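Side-chain contacts in DUF1904 domain-containing protein (Sebaldella termitidis, PDB 4M1A), which is of unknown function but forms an alpha/beta trimer and belongs to the DUF1904 family of the MIF clan: residues D16-L21 with F36-V41; E68-I73 with I91-L96. One frame throughout, in Å; residues are numbered along the deposited sequence.

How the interactions relate
Both contacts set a strand phenylalanine of the same sheet against helical or helix-linking chain, and every residue that touches in either is buried; neither is a surface contact. Interaction 1 (162 Å² buried) involves strand 37-47 and the link between helices 11-17 and 21-29, whereas interaction 2 (199 Å²) involves strand 89-95 and helix 67-82. Their centres lie 16 Å apart, on opposite sides of the chain's centre, and their nearest atoms stay about 6 Å from each other. Chemically, the first is wholly apolar between side chains, methyl groups meeting an obliquely turned ring; the second adds an arginine whose methylenes make a CH-pi contact. T18 and F38 meet the second subunit, R70 and F93 the third.

Interaction 1 of 2, residues D16-L21 with F36-V41; sequences DFTAGL and FTFEYV
In F38, CG stands anti to the carbonyl carbon (chi1 -52°), which places the ring, carried by strand 37-47, beside T18 and L21. T18 complements it: its chi1 of 71° puts OG1 between the backbone N and the carbonyl carbon and leaves CG2 anti to the carbonyl carbon, beside the backbone N, where it meets F38. That methyl ends 3.4 Å from F38 CB and 3.5 Å from F38 CG, so it packs at the root of the ring, and the two side chains run alongside one another, pointing opposite ways. Farther out, L21 brings its CD2 branch obliquely to the ring, 3.6 Å from F38 CE1, while L21 CG lies 3.9 Å from the same carbon. The same L21 CD2 sits 3.5 Å above the plane of the F17 ring, offset toward its rim, so one methyl is shared between two aromatic side chains. Within the linking turn, L21 N donates to T18 O at 3.0 Å, a bond that ties together the two residues that meet F38. T18 OG1 is hydrogen-bonded to R15 O and also to G49 N of the second subunit, leaving its methyl to serve the apolar contact. A22 and L25 of helix 21-29 and I4 of strand 3-7 also touch F38. This is alpha/beta core packing of an inter-helix turn and the first residue of helix 21-29 on the sheet, beside the antiparallel ladder in which F38 to V41 pair with a strand of the second subunit.

Interaction 2 of 2, residues E68-I73 with I91-L96; sequences EARDKI and IVFNPL
R70 lays its aliphatic chain across F93: CG stands 3.4 Å from the centroid of the F93 ring and 8° off the ring normal, a CH-pi contact over the centre of one face. R70 CD continues the cover toward the root, 3.7 Å from F93 CG. I73, one helical turn on, comes to the ring's edge instead, its CG2 3.9 Å from F93 CZ. With R70 CG anti to the backbone N (chi1 -154°), the chain passes over the ring before bending at chi3, and the guanidinium plane ends 65° from that of the ring. Outside this shell, R70 NH1 forms a salt bridge with D64 OD1, which holds the far end of the arginine. The W62 ring also meets the F93 ring, and M100 of the third subunit packs on both R70 and F93. Replacing F93 by an alanine is likely to leave the R70 methylenes without their aromatic platform and open a gap beside I73 CG2. The contact thus joins helix and following strand in a beta-alpha-beta unit, and its chemistry implies a division of labour within R70: methylenes spent on dispersion with the ring, its charge probably balanced by the D64 carboxylate.

Interaction 1 of 2, residues D16-L21 with F36-V41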
loop_
_atom_site.group_PDB
_atom_site.type_symbol
_atom_site.label_atom_id
_atom_site.label_comp_id
_atom_site.label_asym_id
_atom_site.label_seq_id
_atom_site.Cartn_x
_atom_site.Cartn_y
_atom_site.Cartn_z
ATOM N N ASP A 16 -3.049 -20.890 0.693
ATOM C CA ASP A 16 -3.709 -21.875 -0.185
ATOM C C ASP A 16 -4.095 -21.349 -1.593
ATOM O O ASP A 16 -4.052 -22.052 -2.566
ATOM C CB ASP A 16 -4.961 -22.354 0.459
ATOM C CG ASP A 16 -4.707 -23.226 1.729
ATOM O OD1 ASP A 16 -3.549 -23.655 2.042
ATOM O OD2 ASP A 16 -5.732 -23.387 2.408
ATOM N N PHE A 17 -4.538 -20.112 -1.646
ATOM C CA PHE A 17 -4.830 -19.394 -2.873
ATOM C C PHE A 17 -3.657 -19.446 -3.798
ATOM O O PHE A 17 -3.833 -19.507 -4.996
ATOM C CB PHE A 17 -5.202 -17.899 -2.468
ATOM C CG PHE A 17 -5.280 -16.939 -3.590
ATOM C CD1 PHE A 17 -6.264 -17.078 -4.584
ATOM C CD2 PHE A 17 -4.490 -15.775 -3.596
ATOM C CE1 PHE A 17 -6.394 -16.175 -5.603
ATOM C CE2 PHE A 17 -4.661 -14.836 -4.604
ATOM C CZ PHE A 17 -5.603 -15.030 -5.599
ATOM N N THR A 18 -2.440 -19.427 -3.280
ATOM C CA THR A 18 -1.271 -19.377 -4.116
ATOM C C THR A 18 -0.858 -20.750 -4.748
ATOM O O THR A 18 -0.034 -20.775 -5.623
ATOM C CB THR A 18 0.021 -18.813 -3.406
ATOM O OG1 THR A 18 0.572 -19.731 -2.407
ATOM C CG2 THR A 18 -0.242 -17.336 -2.818
ATOM N N ALA A 19 -1.491 -21.813 -4.313
ATOM C CA ALA A 19 -1.109 -23.175 -4.857
ATOM C C ALA A 19 -1.399 -23.174 -6.343
ATOM O O ALA A 19 -2.541 -23.000 -6.750
ATOM C CB ALA A 19 -1.878 -24.279 -4.126
ATOM N N GLY A 20 -0.362 -23.370 -7.135
ATOM C CA GLY A 20 -0.473 -23.434 -8.617
ATOM C C GLY A 20 -0.680 -22.090 -9.307
ATOM O O GLY A 20 -0.796 -22.020 -10.546
ATOM N N LEU A 21 -0.776 -21.006 -8.505
ATOM C CA LEU A 21 -1.354 -19.767 -9.014
ATOM C C LEU A 21 -0.409 -19.074 -9.969
ATOM O O LEU A 21 -0.848 -18.523 -10.999
ATOM C CB LEU A 21 -1.731 -18.786 -7.868
ATOM C CG LEU A 21 -2.549 -17.564 -8.281
ATOM C CD1 LEU A 21 -3.835 -17.923 -9.068
ATOM C CD2 LEU A 21 -2.890 -16.864 -6.990
ATOM N N PHE A 36 6.137 -13.779 -10.304
ATOM C CA PHE A 36 5.022 -13.430 -9.414
ATOM C C PHE A 36 5.431 -13.533 -7.988
ATOM O O PHE A 36 6.097 -14.526 -7.603
ATOM C CB PHE A 36 3.773 -14.341 -9.702
ATOM C CG PHE A 36 3.132 -14.046 -11.000
ATOM C CD1 PHE A 36 3.656 -14.586 -12.204
ATOM C CD2 PHE A 36 2.083 -13.176 -11.079
ATOM C CE1 PHE A 36 3.052 -14.261 -13.428
ATOM C CE2 PHE A 36 1.523 -12.844 -12.284
ATOM C CZ PHE A 36 2.005 -13.404 -13.478
ATOM N N THR A 37 5.029 -12.536 -7.140
ATOM C CA THR A 37 5.079 -12.661 -5.697
ATOM C C THR A 37 3.641 -12.504 -5.155
ATOM O O THR A 37 2.765 -11.896 -5.805
ATOM C CB THR A 37 6.013 -11.581 -5.035
ATOM O OG1 THR A 37 5.427 -10.304 -5.253
ATOM C CG2 THR A 37 7.407 -11.590 -5.584
ATOM N N PHE A 38 3.409 -13.091 -3.994
ATOM C CA PHE A 38 2.122 -13.084 -3.321
ATOM C C PHE A 38 2.349 -12.767 -1.862
ATOM O O PHE A 38 3.231 -13.411 -1.204
ATOM C CB PHE A 38 1.443 -14.432 -3.440
ATOM C CG PHE A 38 1.351 -14.941 -4.837
ATOM C CD1 PHE A 38 0.260 -14.608 -5.645
ATOM C CD2 PHE A 38 2.373 -15.722 -5.354
ATOM C CE1 PHE A 38 0.200 -15.070 -6.968
ATOM C CE2 PHE A 38 2.293 -16.189 -6.648
ATOM C CZ PHE A 38 1.213 -15.828 -7.450
ATOM N N GLU A 39 1.522 -11.874 -1.341
ATOM C CA GLU A 39 1.564 -11.546 0.097
ATOM C C GLU A 39 0.222 -11.544 0.731
ATOM O O GLU A 39 -0.768 -11.072 0.142
ATOM C CB GLU A 39 2.066 -10.130 0.257
ATOM C CG GLU A 39 3.423 -9.926 -0.178
ATOM C CD GLU A 39 3.741 -8.428 -0.255
ATOM O OE1 GLU A 39 3.870 -7.812 0.854
ATOM O OE2 GLU A 39 3.873 -7.902 -1.404
ATOM N N TYR A 40 0.170 -11.992 1.958
ATOM C CA TYR A 40 -0.851 -11.637 2.916
ATOM C C TYR A 40 -0.416 -10.303 3.559
ATOM O O TYR A 40 0.736 -10.195 4.004
ATOM C CB TYR A 40 -0.910 -12.727 4.007
ATOM C CG TYR A 40 -1.616 -12.331 5.267
ATOM C CD1 TYR A 40 -2.969 -12.476 5.389
ATOM C CD2 TYR A 40 -0.928 -11.829 6.375
ATOM C CE1 TYR A 40 -3.621 -12.119 6.550
ATOM C CE2 TYR A 40 -1.602 -11.455 7.548
ATOM C CZ TYR A 40 -2.912 -11.674 7.655
ATOM O OH TYR A 40 -3.607 -11.345 8.808
ATOM N N VAL A 41 -1.308 -9.339 3.619
ATOM C CA VAL A 41 -1.036 -8.036 4.253
ATOM C C VAL A 41 -1.823 -7.989 5.578
ATOM O O VAL A 41 -3.016 -8.225 5.571
ATOM C CB VAL A 41 -1.457 -6.833 3.371
ATOM C CG1 VAL A 41 -0.964 -5.576 4.052
ATOM C CG2 VAL A 41 -0.825 -7.012 1.984
#

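Interaction 2 of 2, residues E68-I73 with I91-L96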
loop_
_atom_site.group_PDB
_atom_site.type_symbol
_atom_site.label_atom_id
_atom_site.label_comp_id
_atom_site.label_asym_id
_atom_site.label_seq_id
_atom_site.Cartn_x
_atom_site.Cartn_y
_atom_site.Cartn_z
ATOM N N GLU A 68 -7.861 -7.723 -21.649
ATOM C CA GLU A 68 -8.271 -9.138 -21.757
ATOM C C GLU A 68 -7.528 -9.916 -20.640
ATOM O O GLU A 68 -8.180 -10.735 -19.967
ATOM C CB GLU A 68 -7.954 -9.738 -23.123
ATOM C CG GLU A 68 -8.085 -11.274 -23.143
ATOM C CD GLU A 68 -7.723 -11.903 -24.525
ATOM O OE1 GLU A 68 -7.941 -11.228 -25.554
ATOM O OE2 GLU A 68 -7.233 -13.060 -24.593
ATOM N N ALA A 69 -6.216 -9.658 -20.472
ATOM C CA ALA A 69 -5.460 -10.330 -19.420
ATOM C C ALA A 69 -6.018 -9.944 -18.022
ATOM O O ALA A 69 -6.115 -10.765 -17.118
ATOM C CB ALA A 69 -3.976 -10.071 -19.569
ATOM N N ARG A 70 -6.363 -8.683 -17.858
ATOM C CA ARG A 70 -6.874 -8.135 -16.633
ATOM C C ARG A 70 -8.192 -8.698 -16.261
ATOM O O ARG A 70 -8.404 -9.130 -15.098
ATOM C CB ARG A 70 -6.857 -6.581 -16.846
ATOM C CG ARG A 70 -6.761 -5.805 -15.598
ATOM C CD ARG A 70 -6.516 -4.295 -15.767
ATOM N NE ARG A 70 -7.346 -3.672 -16.710
ATOM C CZ ARG A 70 -6.974 -3.069 -17.823
ATOM N NH1 ARG A 70 -5.719 -2.941 -18.220
ATOM N NH2 ARG A 70 -7.915 -2.537 -18.538
ATOM N N ASP A 71 -9.118 -8.763 -17.227
ATOM C CA ASP A 71 -10.370 -9.332 -17.014
ATOM C C ASP A 71 -10.240 -10.853 -16.603
ATOM O O ASP A 71 -10.994 -11.309 -15.725
ATOM C CB ASP A 71 -11.255 -9.303 -18.276
ATOM C CG ASP A 71 -11.858 -7.915 -18.573
ATOM O OD1 ASP A 71 -11.639 -6.954 -17.780
ATOM O OD2 ASP A 71 -12.556 -7.814 -19.607
ATOM N N LYS A 72 -9.340 -11.561 -17.222
ATOM C CA LYS A 72 -9.196 -13.026 -16.977
ATOM C C LYS A 72 -8.622 -13.233 -15.573
ATOM O O LYS A 72 -9.062 -14.136 -14.850
ATOM C CB LYS A 72 -8.285 -13.664 -17.992
ATOM C CG LYS A 72 -9.000 -13.872 -19.364
ATOM C CD LYS A 72 -8.095 -14.470 -20.402
ATOM C CE LYS A 72 -8.997 -14.874 -21.640
ATOM N NZ LYS A 72 -8.157 -15.625 -22.549
ATOM N N ILE A 73 -7.664 -12.401 -15.183
ATOM C CA ILE A 73 -7.116 -12.486 -13.800
ATOM C C ILE A 73 -8.147 -12.151 -12.800
ATOM O O ILE A 73 -8.321 -12.865 -11.796
ATOM C CB ILE A 73 -5.799 -11.682 -13.655
ATOM C CG1 ILE A 73 -4.721 -12.269 -14.489
ATOM C CG2 ILE A 73 -5.390 -11.538 -12.177
ATOM C CD1 ILE A 73 -3.646 -11.244 -14.748
ATOM N N ILE A 91 -10.762 -6.275 -6.535
ATOM C CA ILE A 91 -9.470 -6.377 -7.166
ATOM C C ILE A 91 -9.083 -5.074 -7.833
ATOM O O ILE A 91 -9.917 -4.498 -8.589
ATOM C CB ILE A 91 -9.413 -7.481 -8.198
ATOM C CG1 ILE A 91 -9.912 -8.774 -7.601
ATOM C CG2 ILE A 91 -7.977 -7.713 -8.633
ATOM C CD1 ILE A 91 -10.199 -9.794 -8.649
ATOM N N VAL A 92 -7.904 -4.535 -7.497
ATOM C CA VAL A 92 -7.436 -3.342 -8.123
ATOM C C VAL A 92 -6.129 -3.611 -8.822
ATOM O O VAL A 92 -5.214 -4.154 -8.207
ATOM C CB VAL A 92 -7.282 -2.226 -7.068
ATOM C CG1 VAL A 92 -7.033 -0.918 -7.790
ATOM C CG2 VAL A 92 -8.589 -2.136 -6.274
ATOM N N PHE A 93 -6.002 -3.208 -10.081
ATOM C CA PHE A 93 -4.748 -3.320 -10.794
ATOM C C PHE A 93 -4.010 -1.954 -10.739
ATOM O O PHE A 93 -4.616 -0.922 -11.041
ATOM C CB PHE A 93 -4.971 -3.725 -12.223
ATOM C CG PHE A 93 -5.466 -5.186 -12.342
ATOM C CD1 PHE A 93 -6.774 -5.491 -12.140
ATOM C CD2 PHE A 93 -4.578 -6.183 -12.600
ATOM C CE1 PHE A 93 -7.221 -6.819 -12.212
ATOM C CE2 PHE A 93 -5.016 -7.519 -12.679
ATOM C CZ PHE A 93 -6.308 -7.808 -12.442
ATOM N N ASN A 94 -2.721 -2.001 -10.413
ATOM C CA ASN A 94 -1.857 -0.776 -10.255
ATOM C C ASN A 94 -0.704 -0.883 -11.247
ATOM O O ASN A 94 0.147 -1.733 -11.128
ATOM C CB ASN A 94 -1.340 -0.667 -8.824
ATOM C CG ASN A 94 -2.471 -0.413 -7.800
ATOM O OD1 ASN A 94 -2.714 -1.210 -6.878
ATOM N ND2 ASN A 94 -3.249 0.641 -8.039
ATOM N N PRO A 95 -0.699 -0.047 -12.280
ATOM C CA PRO A 95 0.295 -0.105 -13.351
ATOM C C PRO A 95 1.593 0.504 -12.803
ATOM O O PRO A 95 1.557 1.545 -12.172
ATOM C CB PRO A 95 -0.300 0.741 -14.490
ATOM C CG PRO A 95 -1.464 1.466 -13.913
ATOM C CD PRO A 95 -1.699 1.019 -12.472
ATOM N N LEU A 96 2.669 -0.193 -13.013
ATOM C CA LEU A 96 3.992 0.232 -12.610
ATOM C C LEU A 96 4.573 0.948 -13.784
ATOM O O LEU A 96 4.300 0.620 -14.894
ATOM C CB LEU A 96 4.880 -0.967 -12.338
ATOM C CG LEU A 96 4.472 -1.817 -11.145
ATOM C CD1 LEU A 96 5.247 -3.117 -11.264
ATOM C CD2 LEU A 96 4.706 -1.116 -9.841
#